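Local coordinates for protein alpha-acetolactate decarboxylase (Bacillus subtilis subsp. subtilis str. 168, PDB 5XNE) that converts (2S)-2-acetolactate into (R)-acetoin and carbon dioxide, on the route from pyruvate to butanediol, at residues 36-41 with 66-71; 22-27 with 62-67. All coordinates share one frame; numbering follows the deposited sequence.

Contact 1 (36-41 with 66-71); sequences GTFNKL and NGDRSP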
loop_
_atom_site.group_PDB
_atom_site.type_symbol
_atom_site.label_atom_id
_atom_site.label_comp_id
_atom_site.label_asym_id
_atom_site.label_seq_id
_atom_site.Cartn_x
_atom_site.Cartn_y
_atom_site.Cartn_z
ATOM N N GLY B 36 -8.735 -14.858 -0.820
ATOM C CA GLY B 36 -7.347 -15.009 -1.219
ATOM C C GLY B 36 -7.138 -16.362 -1.849
ATOM O O GLY B 36 -8.052 -16.953 -2.442
ATOM N N THR B 37 -5.909 -16.847 -1.752
ATOM C CA THR B 37 -5.603 -18.170 -2.271
ATOM C C THR B 37 -4.701 -18.883 -1.270
ATOM O O THR B 37 -4.498 -18.417 -0.152
ATOM C CB THR B 37 -4.961 -18.087 -3.676
ATOM O OG1 THR B 37 -4.819 -19.401 -4.231
ATOM C CG2 THR B 37 -3.590 -17.391 -3.633
ATOM N N PHE B 38 -4.206 -20.047 -1.668
ATOM C CA PHE B 38 -3.409 -20.906 -0.802
ATOM C C PHE B 38 -2.060 -21.172 -1.446
ATOM O O PHE B 38 -1.882 -20.900 -2.632
ATOM C CB PHE B 38 -4.111 -22.239 -0.556
ATOM C CG PHE B 38 -5.394 -22.121 0.213
ATOM C CD1 PHE B 38 -6.556 -21.682 -0.406
ATOM C CD2 PHE B 38 -5.440 -22.484 1.545
ATOM C CE1 PHE B 38 -7.732 -21.571 0.316
ATOM C CE2 PHE B 38 -6.626 -22.393 2.265
ATOM C CZ PHE B 38 -7.763 -21.933 1.652
ATOM N N ASN B 39 -1.136 -21.731 -0.678
ATOM C CA ASN B 39 0.145 -22.116 -1.253
ATOM C C ASN B 39 -0.060 -23.055 -2.432
ATOM O O ASN B 39 -1.008 -23.856 -2.460
ATOM C CB ASN B 39 1.049 -22.746 -0.196
ATOM C CG ASN B 39 1.855 -21.697 0.562
ATOM O OD1 ASN B 39 1.468 -20.515 0.612
ATOM N ND2 ASN B 39 2.978 -22.111 1.152
ATOM N N LYS B 40 0.813 -22.902 -3.422
ATOM C CA LYS B 40 0.759 -23.638 -4.687
ATOM C C LYS B 40 -0.464 -23.284 -5.540
ATOM O O LYS B 40 -0.719 -23.953 -6.538
ATOM C CB LYS B 40 0.793 -25.156 -4.437
ATOM C CG LYS B 40 1.755 -25.601 -3.342
ATOM C CD LYS B 40 1.892 -27.128 -3.323
ATOM C CE LYS B 40 2.668 -27.597 -4.551
ATOM N NZ LYS B 40 4.038 -27.006 -4.634
ATOM N N LEU B 41 -1.174 -22.202 -5.190
ATOM C CA LEU B 41 -2.471 -21.867 -5.813
ATOM C C LEU B 41 -3.462 -23.022 -5.677
ATOM O O LEU B 41 -4.313 -23.225 -6.537
ATOM C CB LEU B 41 -2.335 -21.508 -7.299
ATOM C CG LEU B 41 -1.561 -20.262 -7.696
ATOM C CD1 LEU B 41 -1.764 -20.019 -9.187
ATOM C CD2 LEU B 41 -2.005 -19.053 -6.879
ATOM N N ASN B 66 -5.383 -25.252 10.761
ATOM C CA ASN B 66 -4.068 -24.903 11.312
ATOM C C ASN B 66 -2.911 -24.598 10.353
ATOM O O ASN B 66 -2.500 -23.447 10.227
ATOM C CB ASN B 66 -3.618 -26.045 12.245
ATOM C CG ASN B 66 -4.478 -26.162 13.510
ATOM O OD1 ASN B 66 -4.309 -25.403 14.469
ATOM N ND2 ASN B 66 -5.407 -27.121 13.509
ATOM N N GLY B 67 -2.367 -25.614 9.698
ATOM C CA GLY B 67 -1.146 -25.418 8.927
ATOM C C GLY B 67 -1.343 -25.120 7.450
ATOM O O GLY B 67 -0.421 -25.269 6.653
ATOM N N ASP B 68 -2.556 -24.730 7.071
ATOM C CA ASP B 68 -2.776 -24.214 5.724
ATOM C C ASP B 68 -1.967 -22.921 5.561
ATOM O O ASP B 68 -1.930 -22.084 6.469
ATOM C CB ASP B 68 -4.262 -23.954 5.461
ATOM C CG ASP B 68 -5.091 -25.234 5.382
ATOM O OD1 ASP B 68 -4.524 -26.339 5.166
ATOM O OD2 ASP B 68 -6.327 -25.118 5.502
ATOM N N ARG B 69 -1.294 -22.776 4.425
ATOM C CA ARG B 69 -0.459 -21.593 4.175
ATOM C C ARG B 69 -0.957 -20.808 2.975
ATOM O O ARG B 69 -1.597 -21.363 2.084
ATOM C CB ARG B 69 1.006 -21.990 3.952
ATOM C CG ARG B 69 1.680 -22.646 5.157
ATOM C CD ARG B 69 3.082 -23.223 4.838
ATOM N NE ARG B 69 4.064 -22.272 4.299
ATOM C CZ ARG B 69 5.356 -22.565 4.111
ATOM N NH1 ARG B 69 5.811 -23.774 4.430
ATOM N NH2 ARG B 69 6.204 -21.659 3.619
ATOM N N SER B 70 -0.656 -19.509 2.946
ATOM C CA SER B 70 -1.053 -18.667 1.825
ATOM C C SER B 70 0.021 -17.683 1.387
ATOM O O SER B 70 0.681 -17.085 2.232
ATOM C CB SER B 70 -2.308 -17.867 2.165
ATOM O OG SER B 70 -2.589 -16.976 1.102
ATOM N N PRO B 71 0.157 -17.474 0.064
ATOM C CA PRO B 71 1.033 -16.439 -0.496
ATOM C C PRO B 71 0.334 -15.097 -0.678
ATOM O O PRO B 71 1.010 -14.115 -0.985
ATOM C CB PRO B 71 1.405 -17.005 -1.870
ATOM C CG PRO B 71 0.134 -17.730 -2.294
ATOM C CD PRO B 71 -0.436 -18.322 -0.997
#
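D68 meets F38 obliquely: its OD2 stands 4.2 Å from CE2 of the F38 ring. The carboxylate has firmer partners, since OD2 accepts from the backbone N of Q65 while OD1 forms a salt bridge with R54, whose guanidinium also makes a cation-pi contact with F38.

The carbonyl O of R69 takes two contacts. It accepts from N39 N at 2.8 Å, the N-H...O angle being 155°, with the donor lifted out of the carbonyl plane; the same O also takes a CA-H...O contact from F38. The R69 side chain crosses the N39 amide, and N39 ND2 alone lies over one face of the guanidinium, 3.3 Å from NE. This is a close approach of two donors, each with its own partner, the planes well tilted at 53°. Both groups turn to G20: N39 OD1 accepts from its N, and R69 NH2 donates to its O.

S70 sets its OG anti to its own backbone N (chi1 175°), which carries the hydroxyl to T37 O, where it donates at 2.7 Å from above the carbonyl plane. OG also bonds with F72 N.

P71 closes the run with its ring. CD presses on the F38 carbonyl carbon at 3.3 Å, and CG meets T37 CG2 at 4.0 Å, the two side chains crossing at about a right angle.

The touching parts run roughly at right angles, and the contact lies on strand 33-37 and the residues that follow it, beside strand 69-70. Helix 10-14 lies against P71 and L41 through L13, and strand 22-23 pairs with 69-70.

Contact 2 (22-27 with 62-67); sequences FELSEI and TPVQNG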
loop_
_atom_site.group_PDB
_atom_site.type_symbol
_atom_site.label_atom_id
_atom_site.label_comp_id
_atom_site.label_asym_id
_atom_site.label_seq_id
_atom_site.Cartn_x
_atom_site.Cartn_y
_atom_site.Cartn_z
ATOM N N PHE B 22 2.365 -17.245 5.469
ATOM C CA PHE B 22 1.223 -16.945 6.328
ATOM C C PHE B 22 0.425 -18.198 6.656
ATOM O O PHE B 22 -0.067 -18.896 5.766
ATOM C CB PHE B 22 0.295 -15.910 5.697
ATOM C CG PHE B 22 -0.892 -15.568 6.570
ATOM C CD1 PHE B 22 -0.770 -14.648 7.598
ATOM C CD2 PHE B 22 -2.124 -16.165 6.356
ATOM C CE1 PHE B 22 -1.867 -14.334 8.402
ATOM C CE2 PHE B 22 -3.223 -15.856 7.154
ATOM C CZ PHE B 22 -3.089 -14.949 8.173
ATOM N N GLU B 23 0.291 -18.466 7.947
ATOM C CA GLU B 23 -0.395 -19.661 8.418
ATOM C C GLU B 23 -1.828 -19.343 8.801
ATOM O O GLU B 23 -2.062 -18.451 9.631
ATOM C CB GLU B 23 0.347 -20.243 9.613
ATOM C CG GLU B 23 -0.152 -21.600 10.046
ATOM C CD GLU B 23 0.991 -22.538 10.346
ATOM O OE1 GLU B 23 2.167 -22.109 10.212
ATOM O OE2 GLU B 23 0.731 -23.700 10.728
ATOM N N LEU B 24 -2.780 -20.056 8.203
ATOM C CA LEU B 24 -4.195 -19.725 8.386
ATOM C C LEU B 24 -4.657 -19.983 9.829
ATOM O O LEU B 24 -5.736 -19.543 10.227
ATOM C CB LEU B 24 -5.081 -20.480 7.368
ATOM C CG LEU B 24 -4.874 -20.054 5.889
ATOM C CD1 LEU B 24 -6.010 -20.375 4.888
ATOM C CD2 LEU B 24 -4.603 -18.596 5.799
ATOM N N SER B 25 -3.830 -20.640 10.635
ATOM C CA SER B 25 -4.135 -20.712 12.059
ATOM C C SER B 25 -4.221 -19.309 12.669
ATOM O O SER B 25 -4.839 -19.114 13.713
ATOM C CB SER B 25 -3.081 -21.536 12.797
ATOM O OG SER B 25 -1.868 -20.813 12.874
ATOM N N GLU B 26 -3.604 -18.326 12.026
ATOM C CA GLU B 26 -3.591 -16.998 12.603
ATOM C C GLU B 26 -4.664 -16.078 12.041
ATOM O O GLU B 26 -4.746 -14.918 12.440
ATOM C CB GLU B 26 -2.211 -16.393 12.439
ATOM C CG GLU B 26 -1.244 -17.053 13.431
ATOM C CD GLU B 26 0.129 -17.107 12.886
ATOM O OE1 GLU B 26 0.469 -16.177 12.139
ATOM O OE2 GLU B 26 0.868 -18.069 13.202
ATOM N N ILE B 27 -5.507 -16.597 11.152
ATOM C CA ILE B 27 -6.647 -15.808 10.668
ATOM C C ILE B 27 -7.447 -15.121 11.796
ATOM O O ILE B 27 -7.706 -13.930 11.700
ATOM C CB ILE B 27 -7.596 -16.672 9.803
ATOM C CG1 ILE B 27 -6.950 -16.957 8.440
ATOM C CG2 ILE B 27 -8.962 -15.980 9.631
ATOM C CD1 ILE B 27 -7.778 -17.837 7.536
ATOM N N THR B 62 -13.521 -27.114 1.512
ATOM C CA THR B 62 -13.016 -27.689 2.751
ATOM C C THR B 62 -12.692 -26.597 3.747
ATOM O O THR B 62 -12.001 -25.632 3.404
ATOM C CB THR B 62 -11.750 -28.527 2.494
ATOM O OG1 THR B 62 -11.979 -29.404 1.386
ATOM C CG2 THR B 62 -11.364 -29.339 3.730
ATOM N N PRO B 63 -13.183 -26.730 4.985
ATOM C CA PRO B 63 -12.818 -25.774 6.029
ATOM C C PRO B 63 -11.309 -25.647 6.156
ATOM O O PRO B 63 -10.585 -26.638 6.057
ATOM C CB PRO B 63 -13.437 -26.380 7.293
ATOM C CG PRO B 63 -14.618 -27.157 6.778
ATOM C CD PRO B 63 -14.171 -27.723 5.455
ATOM N N VAL B 64 -10.823 -24.426 6.337
ATOM C CA VAL B 64 -9.391 -24.250 6.503
ATOM C C VAL B 64 -8.982 -24.753 7.878
ATOM O O VAL B 64 -9.784 -24.771 8.827
ATOM C CB VAL B 64 -8.953 -22.781 6.327
ATOM C CG1 VAL B 64 -9.394 -22.240 4.964
ATOM C CG2 VAL B 64 -9.488 -21.937 7.457
ATOM N N GLN B 65 -7.731 -25.171 7.979
ATOM C CA GLN B 65 -7.193 -25.661 9.232
ATOM C C GLN B 65 -5.815 -25.061 9.516
ATOM O O GLN B 65 -5.193 -24.449 8.638
ATOM C CB GLN B 65 -7.122 -27.195 9.212
ATOM C CG GLN B 65 -6.192 -27.782 8.165
ATOM C CD GLN B 65 -6.149 -29.314 8.183
ATOM O OE1 GLN B 65 -7.077 -29.970 8.662
ATOM N NE2 GLN B 65 -5.060 -29.885 7.675
ATOM N N ASN B 66 -5.383 -25.252 10.761
ATOM C CA ASN B 66 -4.068 -24.903 11.312
ATOM C C ASN B 66 -2.911 -24.598 10.353
ATOM O O ASN B 66 -2.500 -23.447 10.227
ATOM C CB ASN B 66 -3.618 -26.045 12.245
ATOM C CG ASN B 66 -4.478 -26.162 13.510
ATOM O OD1 ASN B 66 -4.309 -25.403 14.469
ATOM N ND2 ASN B 66 -5.407 -27.121 13.509
ATOM N N GLY B 67 -2.367 -25.614 9.698
ATOM C CA GLY B 67 -1.146 -25.418 8.927
ATOM C C GLY B 67 -1.343 -25.120 7.450
ATOM O O GLY B 67 -0.421 -25.269 6.653
#
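The polar part of this contact gathers round N66 O. S25 N donates to it at 3.1 Å, but with an N-H...O angle of 127° the hydrogen bond is weak. S25 CB sits 3.3 Å from the same oxygen. From E23 comes a carbon instead of a donor: CG approaches N66 O to 3.0 Å. E23 CG lies anti to the backbone N (chi1 -171°), and a bend at chi2 then turns the carboxylate so that OE2 lies 3.1 Å from G67 CA. OE2 is also near N66 O, but these are two acceptors and make no bond. With an alanine here in place of E23, CG and the carboxylate are gone, and G67 CA and one flank of N66 O would probably be left uncovered, with a gap beside them.

The apolar part lies deeper, on V64. The CB of L24 is directed at the 62-67 segment, and its CD1 meets V64 CG1 at 3.9 Å, the side chains crossing at about a right angle. I27 adds a looser touch, its CD1 reaching V64 CG2 at 4.4 Å.

Within 22-27 the backbone turns through a 3-10 segment at 24-26, held by E26 N to E23 O, and I27 N bonds to L24 O as the chain leads into helix 27-30. Strand 22-23 pairs antiparallel with 69-70, while V64 and I27 both lean on F52 of strand 51-56; F22 touches Y5 and V7 of strand 3-7, and I27 also touches F75 of strand 73-76.

In the fold
The two contacts lie on the same side of the chain's centre, their own centres 8 Å apart, and share N66 and G67, so one loop serves both. Backbone bonds tie them: D68 O lies 2.8 Å from L24 N and S70 N 2.9 Å from F22 O, probable hydrogen bonds in and just beyond the antiparallel 22-23/69-70 pair. The F38 ring of contact 1 packs on the apolar pair of contact 2, its CE2 at 3.4 Å from L24 CD1 and its CZ at 3.7 Å from V64 CG1. Contact 1 is nearer the zinc ion held by H173, H175 and H186: the T37 side chain is about 7 Å from the metal, whereas that of L24 in contact 2 is about 13 Å away.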